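Local coordinates for DNA protection during starvation protein (Mycobacterium smegmatis, PDB 2YW6) that probably protects DNA from oxidative damage by oxidising ferrous iron with hydrogen peroxide and storing the ferric mineral inside a hollow twelve-subunit shell, at residues W40-P45 with G49-I54; Y95-E98 with Q103-L106; A73-S78 with D129-S134; A18-K23 with E125-L130. All coordinates share one frame; numbering follows the deposited sequence.

In the fold
Contact 4 opens first, on residues 18-23 of helix 12-41, and does not close until residues 125-130, so its long loop encloses contacts 1 and 2. Contact 1 closes the short turn from helix 12-41 into helix 47-75. Contact 3 opens where helix 47-75 ends and closes at residues 129-134, the start of helix 132-155; contact 2, lying within its loop too, pins the long crossover segment to helix 102-127. Contacts 3 and 4 share Asp129 and Leu130 and pack together at one end of the four-helix bundle. Contacts 1 and 2 touch each other at the opposite end, their centres about 36 and 35 Å from that of contact 3.

Contact 1: W40-P45 with G49-I54; sequences WNVVGP and GVHEMI
Val42 carries the contact from its side, meeting Val50 and His51 on the first turns of helix 47-75. Along the chain, Asn41 ends helix 12-41, and its carbonyl oxygen receives a weak hydrogen bond from His105. Val42 is the first residue to leave helical geometry, and its CA lies 7.9 Å from the CA of Val50. Its side chain points at the incoming helix and divides the work between two methyls. CG1 approaches CG1 of Val50 at 4.3 Å, a loose apolar contact. CG2 sits between the backbone N and the carbonyl carbon and comes up to the rim of the His51 imidazole near the ring plane, so the methyl meets an edge and not a face. The side chains of Val42 and His51 run past one another in opposite directions, and no hydrogen bond joins the segments. Next along the chain, Val43 forms backbone bonds with Asp100, which bring in the second, parallel strand of a very short sheet. Gly44 then turns the chain with a positive phi of 110°, and Pro45 leads on toward the second helix. This short connection between two antiparallel helices, with a valine from the turn folded back on the next helix, links the first two helices of the ferritin-like four-helix bundle of Dps.

Contact 2: Y95-E98 with Q103-L106; sequences YSVE and QAHL
His105, near the start of helix 102-127, is gripped by Tyr95, Val97 and Glu98 of the long crossover that joins the second and third helices of the ferritin-like bundle. The packed part centres on its imidazole. Tyr95 OH and His105 ND1 lie 2.6 Å apart and share a hydrogen bond in which either may donate. With its CG anti to the backbone N (chi1 -164°), the tyrosine sends its ring across the histidine side chain at about a right angle, yet the two ring planes differ by only 13°: the rings meet rim to rim, their centroids 5.7 Å apart, and do not stack. Val97 supplies the lid. Its CG1 stands over one face of the imidazole, 3.7 Å from the ring centroid and displaced toward the rim, a CH-pi contact. Tyr95 also packs on Thr34 and Val38 of helix 12-41.

Toward solvent the contact thins out. Val97 CG1 reaches Ala104 CB at 4.5 Å, a light apolar touch on a partly exposed residue. The side chain of Glu98 leaves the backbone away from the helix, and its carboxylate forms a salt bridge with Lys80 of a neighbouring subunit. What Glu98 leaves to the histidine is its backbone. The N-H at His105 NE2 has Asn41 O as one weak partner; it also donates to Glu98 O over 2.6 Å, again weakly, the bond bent to an N-H...O angle of 125°.

Contact 3: A73-S78 with D129-S134; sequences ATLGKS and DLDLVS
The carboxylate of Asp131 is the flat group of the contact, and the isobutyl end of Leu75 is what reaches it from the other segment, with CD2 4.0 Å from Asp131 OD2. The other oxygen, OD1, is met from above the carboxylate plane: Ser134 N donates to Asp131 OD1 over 2.9 Å, its direction 69° out of that plane, through a nearly straight bond of 165°. Asp131 thereby serves as the N-cap of helix 132-155. CG anti to the backbone N (chi1 -174°) swings the carboxylate back over the first turn, where Ser134 OG also makes a weak bond of 2.8 Å to Asp131 OD2.

Leu75 closes helix 47-75. Its side chain crosses that of Asp131 at a slant, and the second methyl, CD1, stands 4.3 Å from Ser134 OG, so the leucine lies against the polar cap without bonding to it. Directly after it, Gly76, with positive phi, is the C-prime residue of a Schellman motif that ends the helix. One helix end is thus set beside the start of another, the two belonging to antiparallel neighbours in the bundle.

The strongest partner of both polar residues is Arg71, which salt-bridges Asp131 OD2 and hydrogen-bonds Ser134 OG; Glu70, just before it, is probably an iron ligand. With a guanidinium on one oxygen and a helix N terminus at the other, the buried aspartate is probably held as the anion, while Leu75 adds an apolar flank.

Contact 4: A18-K23 with E125-L130; sequences ADLLQK and EKLEDL
Leu20 and Leu127 mark the closest backbone approach, with CA atoms 8.6 Å apart where helix 12-41, still near its beginning, passes the end of the oppositely directed helix 102-127. The two leucines reach toward each other and meet tip to tip. Leu20 CD1 does the touching on its side, coming to 3.4 Å from Leu127 CD2 and 3.6 Å from Leu127 CG, so this one methyl bears on the branch point of the other leucine as well as on one of its ends. Each leucine has its CG beside the backbone N and anti to the carbonyl carbon (chi1 -89° for Leu20, -65° for Leu127), a torsion that sends both tips into the gap between the helices.

The same methyl of Leu20 also lies against the root of Lys126, 3.9 Å from Lys126 CB. Beyond that carbon the lysine bends, at chi2 and again at chi4, and its charged end leads away from the contact. Leu127 also packs on Val17 of helix 12-41 and on Gln135 and Leu138 of helix 132-155. The neighbouring Leu21 turns to helix 47-75, touching Ile72 and Leu75.

Between these two segments the contact is purely apolar, with Leu127 buried, Leu20 partly exposed and the aliphatic part of a lysine at the margin, its ammonium group carried outward.

Contact 1: W40-P45 with G49-I54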
loop_
_atom_site.group_PDB
_atom_site.type_symbol
_atom_site.label_atom_id
_atom_site.label_comp_id
_atom_site.label_asym_id
_atom_site.label_seq_id
_atom_site.Cartn_x
_atom_site.Cartn_y
_atom_site.Cartn_z
ATOM N N TRP B 40 25.612 0.747 15.612
ATOM C CA TRP B 40 26.357 1.964 15.338
ATOM C C TRP B 40 27.869 1.788 15.364
ATOM O O TRP B 40 28.598 2.505 14.682
ATOM C CB TRP B 40 25.968 3.056 16.341
ATOM C CG TRP B 40 24.513 3.406 16.327
ATOM C CD1 TRP B 40 23.662 3.339 15.259
ATOM C CD2 TRP B 40 23.741 3.924 17.420
ATOM N NE1 TRP B 40 22.415 3.780 15.619
ATOM C CE2 TRP B 40 22.435 4.144 16.935
ATOM C CE3 TRP B 40 24.029 4.221 18.754
ATOM C CZ2 TRP B 40 21.410 4.651 17.749
ATOM C CZ3 TRP B 40 23.001 4.727 19.566
ATOM C CH2 TRP B 40 21.714 4.935 19.051
ATOM N N ASN B 41 28.349 0.824 16.134
ATOM C CA ASN B 41 29.784 0.647 16.252
ATOM C C ASN B 41 30.456 -0.505 15.510
ATOM O O ASN B 41 31.669 -0.709 15.674
ATOM C CB ASN B 41 30.161 0.617 17.737
ATOM C CG ASN B 41 29.988 1.978 18.405
ATOM O OD1 ASN B 41 28.937 2.293 18.967
ATOM N ND2 ASN B 41 31.020 2.805 18.314
ATOM N N VAL B 42 29.696 -1.251 14.701
ATOM C CA VAL B 42 30.278 -2.354 13.926
ATOM C C VAL B 42 30.868 -1.864 12.618
ATOM O O VAL B 42 30.215 -1.158 11.840
ATOM C CB VAL B 42 29.258 -3.474 13.567
ATOM C CG1 VAL B 42 29.193 -4.482 14.679
ATOM C CG2 VAL B 42 27.875 -2.887 13.307
ATOM N N VAL B 43 32.113 -2.252 12.382
ATOM C CA VAL B 43 32.816 -1.879 11.170
ATOM C C VAL B 43 33.349 -3.154 10.542
ATOM O O VAL B 43 33.227 -4.238 11.116
ATOM C CB VAL B 43 33.992 -0.938 11.478
ATOM C CG1 VAL B 43 33.469 0.342 12.112
ATOM C CG2 VAL B 43 34.990 -1.630 12.394
ATOM N N GLY B 44 33.935 -3.022 9.360
ATOM C CA GLY B 44 34.476 -4.182 8.687
ATOM C C GLY B 44 33.682 -4.580 7.463
ATOM O O GLY B 44 32.600 -4.061 7.217
ATOM N N PRO B 45 34.199 -5.538 6.689
ATOM C CA PRO B 45 33.635 -6.093 5.455
ATOM C C PRO B 45 32.142 -6.435 5.454
ATOM O O PRO B 45 31.373 -5.868 4.680
ATOM C CB PRO B 45 34.491 -7.335 5.222
ATOM C CG PRO B 45 35.811 -6.952 5.809
ATOM C CD PRO B 45 35.412 -6.275 7.087
ATOM N N GLY B 49 25.485 -6.775 6.656
ATOM C CA GLY B 49 24.680 -7.922 7.029
ATOM C C GLY B 49 24.293 -7.853 8.493
ATOM O O GLY B 49 23.192 -8.262 8.876
ATOM N N VAL B 50 25.200 -7.331 9.313
ATOM C CA VAL B 50 24.949 -7.195 10.736
ATOM C C VAL B 50 23.872 -6.128 10.971
ATOM O O VAL B 50 22.988 -6.303 11.813
ATOM C CB VAL B 50 26.242 -6.822 11.485
ATOM C CG1 VAL B 50 25.983 -6.768 12.986
ATOM C CG2 VAL B 50 27.322 -7.845 11.173
ATOM N N HIS B 51 23.951 -5.028 10.230
ATOM C CA HIS B 51 22.955 -3.955 10.325
ATOM C C HIS B 51 21.599 -4.573 9.971
ATOM O O HIS B 51 20.623 -4.463 10.710
ATOM C CB HIS B 51 23.274 -2.853 9.311
ATOM C CG HIS B 51 24.259 -1.840 9.792
ATOM N ND1 HIS B 51 25.311 -2.157 10.626
ATOM C CD2 HIS B 51 24.367 -0.515 9.544
ATOM C CE1 HIS B 51 26.020 -1.073 10.868
ATOM N NE2 HIS B 51 25.469 -0.061 10.223
ATOM N N GLU B 52 21.571 -5.224 8.814
ATOM C CA GLU B 52 20.388 -5.888 8.296
ATOM C C GLU B 52 19.759 -6.802 9.332
ATOM O O GLU B 52 18.547 -6.831 9.494
ATOM C CB GLU B 52 20.757 -6.738 7.082
ATOM C CG GLU B 52 19.918 -6.468 5.862
ATOM C CD GLU B 52 20.596 -5.498 4.934
ATOM O OE1 GLU B 52 21.555 -5.918 4.248
ATOM O OE2 GLU B 52 20.186 -4.316 4.900
ATOM N N MET B 53 20.597 -7.564 10.019
ATOM C CA MET B 53 20.130 -8.510 11.019
ATOM C C MET B 53 19.628 -7.848 12.312
ATOM O O MET B 53 18.617 -8.268 12.880
ATOM C CB MET B 53 21.252 -9.508 11.320
ATOM C CG MET B 53 20.927 -10.544 12.376
ATOM S SD MET B 53 22.356 -11.580 12.722
ATOM C CE MET B 53 23.266 -10.591 13.876
ATOM N N ILE B 54 20.330 -6.808 12.758
ATOM C CA ILE B 54 19.972 -6.092 13.982
ATOM C C ILE B 54 18.683 -5.282 13.908
ATOM O O ILE B 54 17.857 -5.346 14.821
ATOM C CB ILE B 54 21.101 -5.136 14.403
ATOM C CG1 ILE B 54 22.277 -5.938 14.949
ATOM C CG2 ILE B 54 20.617 -4.159 15.473
ATOM C CD1 ILE B 54 23.530 -5.100 15.016
#

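Contact 2: Y95-E98 with Q103-L106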
loop_
_atom_site.group_PDB
_atom_site.type_symbol
_atom_site.label_atom_id
_atom_site.label_comp_id
_atom_site.label_asym_id
_atom_site.label_seq_id
_atom_site.Cartn_x
_atom_site.Cartn_y
_atom_site.Cartn_z
ATOM N N TYR B 95 27.337 -3.338 28.224
ATOM C CA TYR B 95 28.057 -3.659 26.994
ATOM C C TYR B 95 29.254 -2.738 26.863
ATOM O O TYR B 95 29.110 -1.525 26.783
ATOM C CB TYR B 95 27.143 -3.517 25.764
ATOM C CG TYR B 95 27.679 -4.201 24.513
ATOM C CD1 TYR B 95 27.498 -5.577 24.309
ATOM C CD2 TYR B 95 28.354 -3.473 23.529
ATOM C CE1 TYR B 95 27.973 -6.209 23.152
ATOM C CE2 TYR B 95 28.835 -4.098 22.372
ATOM C CZ TYR B 95 28.629 -5.463 22.191
ATOM O OH TYR B 95 29.035 -6.063 21.025
ATOM N N SER B 96 30.440 -3.325 26.826
ATOM C CA SER B 96 31.655 -2.536 26.765
ATOM C C SER B 96 32.473 -2.590 25.482
ATOM O O SER B 96 33.604 -2.104 25.456
ATOM C CB SER B 96 32.537 -2.899 27.963
ATOM O OG SER B 96 32.500 -4.295 28.214
ATOM N N VAL B 97 31.925 -3.174 24.420
ATOM C CA VAL B 97 32.658 -3.218 23.158
ATOM C C VAL B 97 32.209 -1.993 22.377
ATOM O O VAL B 97 31.006 -1.767 22.229
ATOM C CB VAL B 97 32.320 -4.465 22.323
ATOM C CG1 VAL B 97 33.172 -4.478 21.070
ATOM C CG2 VAL B 97 32.536 -5.726 23.142
ATOM N N GLU B 98 33.162 -1.210 21.879
ATOM C CA GLU B 98 32.822 -0.004 21.129
ATOM C C GLU B 98 33.087 -0.140 19.641
ATOM O O GLU B 98 32.704 -1.137 19.039
ATOM C CB GLU B 98 33.577 1.178 21.720
ATOM C CG GLU B 98 33.051 1.551 23.090
ATOM C CD GLU B 98 34.068 2.286 23.930
ATOM O OE1 GLU B 98 34.662 3.267 23.433
ATOM O OE2 GLU B 98 34.266 1.885 25.096
ATOM N N GLN B 103 33.247 -9.732 14.294
ATOM C CA GLN B 103 33.624 -10.875 15.113
ATOM C C GLN B 103 33.481 -10.550 16.597
ATOM O O GLN B 103 32.848 -11.291 17.346
ATOM C CB GLN B 103 35.071 -11.287 14.818
ATOM C CG GLN B 103 35.444 -11.314 13.339
ATOM C CD GLN B 103 34.363 -11.924 12.464
ATOM O OE1 GLN B 103 33.324 -11.310 12.224
ATOM N NE2 GLN B 103 34.601 -13.142 11.986
ATOM N N ALA B 104 34.070 -9.431 17.006
ATOM C CA ALA B 104 34.040 -8.986 18.394
ATOM C C ALA B 104 32.635 -8.699 18.899
ATOM O O ALA B 104 32.236 -9.190 19.960
ATOM C CB ALA B 104 34.915 -7.746 18.565
ATOM N N HIS B 105 31.886 -7.900 18.148
ATOM C CA HIS B 105 30.531 -7.578 18.567
ATOM C C HIS B 105 29.621 -8.799 18.576
ATOM O O HIS B 105 28.791 -8.952 19.479
ATOM C CB HIS B 105 29.926 -6.486 17.680
ATOM C CG HIS B 105 30.399 -5.108 18.016
ATOM N ND1 HIS B 105 30.133 -4.500 19.226
ATOM C CD2 HIS B 105 31.134 -4.217 17.302
ATOM C CE1 HIS B 105 30.680 -3.300 19.243
ATOM N NE2 HIS B 105 31.294 -3.100 18.089
ATOM N N LEU B 106 29.765 -9.684 17.600
ATOM C CA LEU B 106 28.892 -10.848 17.592
ATOM C C LEU B 106 29.173 -11.783 18.760
ATOM O O LEU B 106 28.247 -12.290 19.393
ATOM C CB LEU B 106 28.980 -11.565 16.241
ATOM C CG LEU B 106 27.829 -11.163 15.296
ATOM C CD1 LEU B 106 27.484 -9.680 15.402
ATOM C CD2 LEU B 106 28.227 -11.498 13.884
#

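Contact 3: A73-S78 with D129-S134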
loop_
_atom_site.group_PDB
_atom_site.type_symbol
_atom_site.label_atom_id
_atom_site.label_comp_id
_atom_site.label_asym_id
_atom_site.label_seq_id
_atom_site.Cartn_x
_atom_site.Cartn_y
_atom_site.Cartn_z
ATOM N N ALA B 73 1.365 -3.164 34.051
ATOM C CA ALA B 73 0.302 -2.235 34.412
ATOM C C ALA B 73 -1.045 -2.954 34.496
ATOM O O ALA B 73 -1.830 -2.685 35.407
ATOM C CB ALA B 73 0.222 -1.085 33.392
ATOM N N THR B 74 -1.315 -3.860 33.550
ATOM C CA THR B 74 -2.582 -4.603 33.542
ATOM C C THR B 74 -2.691 -5.425 34.820
ATOM O O THR B 74 -3.782 -5.619 35.354
ATOM C CB THR B 74 -2.706 -5.571 32.326
ATOM O OG1 THR B 74 -2.635 -4.828 31.108
ATOM C CG2 THR B 74 -4.041 -6.328 32.362
ATOM N N LEU B 75 -1.555 -5.905 35.311
ATOM C CA LEU B 75 -1.563 -6.697 36.529
ATOM C C LEU B 75 -1.793 -5.821 37.763
ATOM O O LEU B 75 -2.289 -6.293 38.782
ATOM C CB LEU B 75 -0.257 -7.480 36.651
ATOM C CG LEU B 75 -0.125 -8.589 35.606
ATOM C CD1 LEU B 75 1.201 -9.302 35.760
ATOM C CD2 LEU B 75 -1.266 -9.562 35.773
ATOM N N GLY B 76 -1.436 -4.545 37.669
ATOM C CA GLY B 76 -1.648 -3.651 38.791
ATOM C C GLY B 76 -0.449 -2.853 39.275
ATOM O O GLY B 76 -0.609 -1.918 40.058
ATOM N N LYS B 77 0.754 -3.200 38.836
ATOM C CA LYS B 77 1.923 -2.457 39.278
ATOM C C LYS B 77 2.302 -1.408 38.242
ATOM O O LYS B 77 1.729 -1.350 37.154
ATOM C CB LYS B 77 3.088 -3.427 39.558
ATOM C CG LYS B 77 4.437 -2.784 39.926
ATOM C CD LYS B 77 4.285 -1.505 40.783
ATOM C CE LYS B 77 3.512 -1.720 42.056
ATOM N NZ LYS B 77 3.189 -0.364 42.589
ATOM N N SER B 78 3.255 -0.564 38.605
ATOM C CA SER B 78 3.747 0.499 37.746
ATOM C C SER B 78 5.083 0.068 37.149
ATOM O O SER B 78 6.058 -0.163 37.876
ATOM C CB SER B 78 3.905 1.781 38.572
ATOM O OG SER B 78 4.709 2.735 37.912
ATOM N N ASP B 129 2.765 -21.782 37.156
ATOM C CA ASP B 129 1.675 -21.880 38.114
ATOM C C ASP B 129 1.252 -20.536 38.693
ATOM O O ASP B 129 0.655 -20.471 39.768
ATOM C CB ASP B 129 2.066 -22.842 39.234
ATOM C CG ASP B 129 2.391 -24.225 38.715
ATOM O OD1 ASP B 129 1.522 -24.826 38.049
ATOM O OD2 ASP B 129 3.513 -24.710 38.968
ATOM N N LEU B 130 1.557 -19.464 37.967
ATOM C CA LEU B 130 1.209 -18.122 38.409
ATOM C C LEU B 130 0.294 -17.420 37.423
ATOM O O LEU B 130 -0.733 -16.862 37.806
ATOM C CB LEU B 130 2.472 -17.281 38.599
ATOM C CG LEU B 130 3.396 -17.681 39.744
ATOM C CD1 LEU B 130 4.681 -16.880 39.650
ATOM C CD2 LEU B 130 2.698 -17.438 41.080
ATOM N N ASP B 131 0.670 -17.457 36.149
ATOM C CA ASP B 131 -0.100 -16.789 35.101
ATOM C C ASP B 131 0.229 -17.377 33.727
ATOM O O ASP B 131 1.298 -17.101 33.160
ATOM C CB ASP B 131 0.233 -15.295 35.103
ATOM C CG ASP B 131 -0.620 -14.499 34.140
ATOM O OD1 ASP B 131 -1.048 -15.048 33.104
ATOM O OD2 ASP B 131 -0.853 -13.305 34.410
ATOM N N LEU B 132 -0.682 -18.183 33.194
ATOM C CA LEU B 132 -0.462 -18.775 31.881
ATOM C C LEU B 132 -0.333 -17.718 30.783
ATOM O O LEU B 132 0.493 -17.858 29.884
ATOM C CB LEU B 132 -1.599 -19.739 31.514
ATOM C CG LEU B 132 -1.622 -21.065 32.268
ATOM C CD1 LEU B 132 -2.751 -21.932 31.738
ATOM C CD2 LEU B 132 -0.274 -21.760 32.096
ATOM N N VAL B 133 -1.157 -16.673 30.850
ATOM C CA VAL B 133 -1.131 -15.610 29.845
ATOM C C VAL B 133 0.234 -14.934 29.774
ATOM O O VAL B 133 0.852 -14.861 28.711
ATOM C CB VAL B 133 -2.215 -14.549 30.130
ATOM C CG1 VAL B 133 -2.139 -13.428 29.092
ATOM C CG2 VAL B 133 -3.580 -15.205 30.111
ATOM N N SER B 134 0.700 -14.440 30.913
ATOM C CA SER B 134 2.002 -13.800 30.975
ATOM C C SER B 134 3.092 -14.767 30.522
ATOM O O SER B 134 4.090 -14.344 29.952
ATOM C CB SER B 134 2.281 -13.337 32.400
ATOM O OG SER B 134 1.270 -12.437 32.804
#

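Contact 4: A18-K23 with E125-L130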
loop_
_atom_site.group_PDB
_atom_site.type_symbol
_atom_site.label_atom_id
_atom_site.label_comp_id
_atom_site.label_asym_id
_atom_site.label_seq_id
_atom_site.Cartn_x
_atom_site.Cartn_y
_atom_site.Cartn_z
ATOM N N ALA B 18 4.186 -9.773 38.377
ATOM C CA ALA B 18 4.503 -8.397 38.008
ATOM C C ALA B 18 5.990 -8.110 38.218
ATOM O O ALA B 18 6.607 -7.397 37.422
ATOM C CB ALA B 18 3.633 -7.411 38.821
ATOM N N ASP B 19 6.566 -8.672 39.275
ATOM C CA ASP B 19 7.985 -8.481 39.550
ATOM C C ASP B 19 8.837 -9.190 38.499
ATOM O O ASP B 19 9.791 -8.612 37.969
ATOM C CB ASP B 19 8.323 -8.997 40.943
ATOM C CG ASP B 19 7.699 -8.157 42.026
ATOM O OD1 ASP B 19 7.944 -8.431 43.215
ATOM O OD2 ASP B 19 6.959 -7.213 41.685
ATOM N N LEU B 20 8.488 -10.441 38.205
ATOM C CA LEU B 20 9.203 -11.212 37.199
ATOM C C LEU B 20 9.249 -10.432 35.898
ATOM O O LEU B 20 10.291 -10.375 35.241
ATOM C CB LEU B 20 8.498 -12.535 36.929
ATOM C CG LEU B 20 8.848 -13.761 37.755
ATOM C CD1 LEU B 20 8.084 -14.962 37.194
ATOM C CD2 LEU B 20 10.331 -14.013 37.688
ATOM N N LEU B 21 8.114 -9.839 35.523
ATOM C CA LEU B 21 8.041 -9.076 34.280
ATOM C C LEU B 21 8.911 -7.819 34.290
ATOM O O LEU B 21 9.524 -7.481 33.276
ATOM C CB LEU B 21 6.593 -8.713 33.946
ATOM C CG LEU B 21 5.713 -9.899 33.548
ATOM C CD1 LEU B 21 4.285 -9.414 33.338
ATOM C CD2 LEU B 21 6.265 -10.559 32.277
ATOM N N GLN B 22 8.972 -7.137 35.427
ATOM C CA GLN B 22 9.792 -5.936 35.523
ATOM C C GLN B 22 11.238 -6.277 35.182
ATOM O O GLN B 22 11.919 -5.515 34.490
ATOM C CB GLN B 22 9.723 -5.349 36.928
ATOM C CG GLN B 22 10.592 -4.130 37.104
ATOM C CD GLN B 22 10.159 -2.991 36.205
ATOM O OE1 GLN B 22 9.008 -2.553 36.264
ATOM N NE2 GLN B 22 11.074 -2.505 35.369
ATOM N N LYS B 23 11.712 -7.409 35.694
ATOM C CA LYS B 23 13.070 -7.863 35.407
ATOM C C LYS B 23 13.198 -7.957 33.890
ATOM O O LYS B 23 14.144 -7.443 33.297
ATOM C CB LYS B 23 13.326 -9.261 36.000
ATOM C CG LYS B 23 13.883 -9.296 37.407
ATOM C CD LYS B 23 12.861 -8.857 38.416
ATOM C CE LYS B 23 13.378 -9.061 39.830
ATOM N NZ LYS B 23 12.293 -8.864 40.838
ATOM N N GLU B 125 9.321 -20.940 33.201
ATOM C CA GLU B 125 9.248 -22.020 34.161
ATOM C C GLU B 125 8.536 -21.558 35.460
ATOM O O GLU B 125 7.679 -22.253 35.976
ATOM C CB GLU B 125 10.685 -22.512 34.444
ATOM C CG GLU B 125 10.830 -23.770 35.282
ATOM C CD GLU B 125 12.341 -24.170 35.450
ATOM O OE1 GLU B 125 13.200 -23.235 35.532
ATOM O OE2 GLU B 125 12.671 -25.390 35.493
ATOM N N LYS B 126 8.860 -20.364 35.942
ATOM C CA LYS B 126 8.292 -19.805 37.167
ATOM C C LYS B 126 6.847 -19.328 37.004
ATOM O O LYS B 126 6.102 -19.284 37.984
ATOM C CB LYS B 126 9.161 -18.652 37.654
ATOM C CG LYS B 126 9.723 -18.860 39.025
ATOM C CD LYS B 126 11.186 -18.443 39.166
ATOM C CE LYS B 126 11.863 -19.238 40.300
ATOM N NZ LYS B 126 10.915 -19.921 41.248
ATOM N N LEU B 127 6.456 -18.994 35.770
ATOM C CA LEU B 127 5.090 -18.520 35.530
ATOM C C LEU B 127 4.066 -19.636 35.294
ATOM O O LEU B 127 2.851 -19.394 35.211
ATOM C CB LEU B 127 5.086 -17.545 34.346
ATOM C CG LEU B 127 5.875 -16.264 34.635
ATOM C CD1 LEU B 127 6.198 -15.523 33.334
ATOM C CD2 LEU B 127 5.064 -15.376 35.588
ATOM N N GLU B 128 4.575 -20.855 35.175
ATOM C CA GLU B 128 3.755 -22.037 34.936
ATOM C C GLU B 128 2.564 -22.142 35.895
ATOM O O GLU B 128 1.470 -22.532 35.493
ATOM C CB GLU B 128 4.616 -23.303 35.049
ATOM C CG GLU B 128 3.953 -24.558 34.528
ATOM C CD GLU B 128 3.681 -24.491 33.037
ATOM O OE1 GLU B 128 4.640 -24.275 32.270
ATOM O OE2 GLU B 128 2.512 -24.659 32.624
ATOM N N ASP B 129 2.765 -21.782 37.156
ATOM C CA ASP B 129 1.675 -21.880 38.114
ATOM C C ASP B 129 1.252 -20.536 38.693
ATOM O O ASP B 129 0.655 -20.471 39.768
ATOM C CB ASP B 129 2.066 -22.842 39.234
ATOM C CG ASP B 129 2.391 -24.225 38.715
ATOM O OD1 ASP B 129 1.522 -24.826 38.049
ATOM O OD2 ASP B 129 3.513 -24.710 38.968
ATOM N N LEU B 130 1.557 -19.464 37.967
ATOM C CA LEU B 130 1.209 -18.122 38.409
ATOM C C LEU B 130 0.294 -17.420 37.423
ATOM O O LEU B 130 -0.733 -16.862 37.806
ATOM C CB LEU B 130 2.472 -17.281 38.599
ATOM C CG LEU B 130 3.396 -17.681 39.744
ATOM C CD1 LEU B 130 4.681 -16.880 39.650
ATOM C CD2 LEU B 130 2.698 -17.438 41.080
#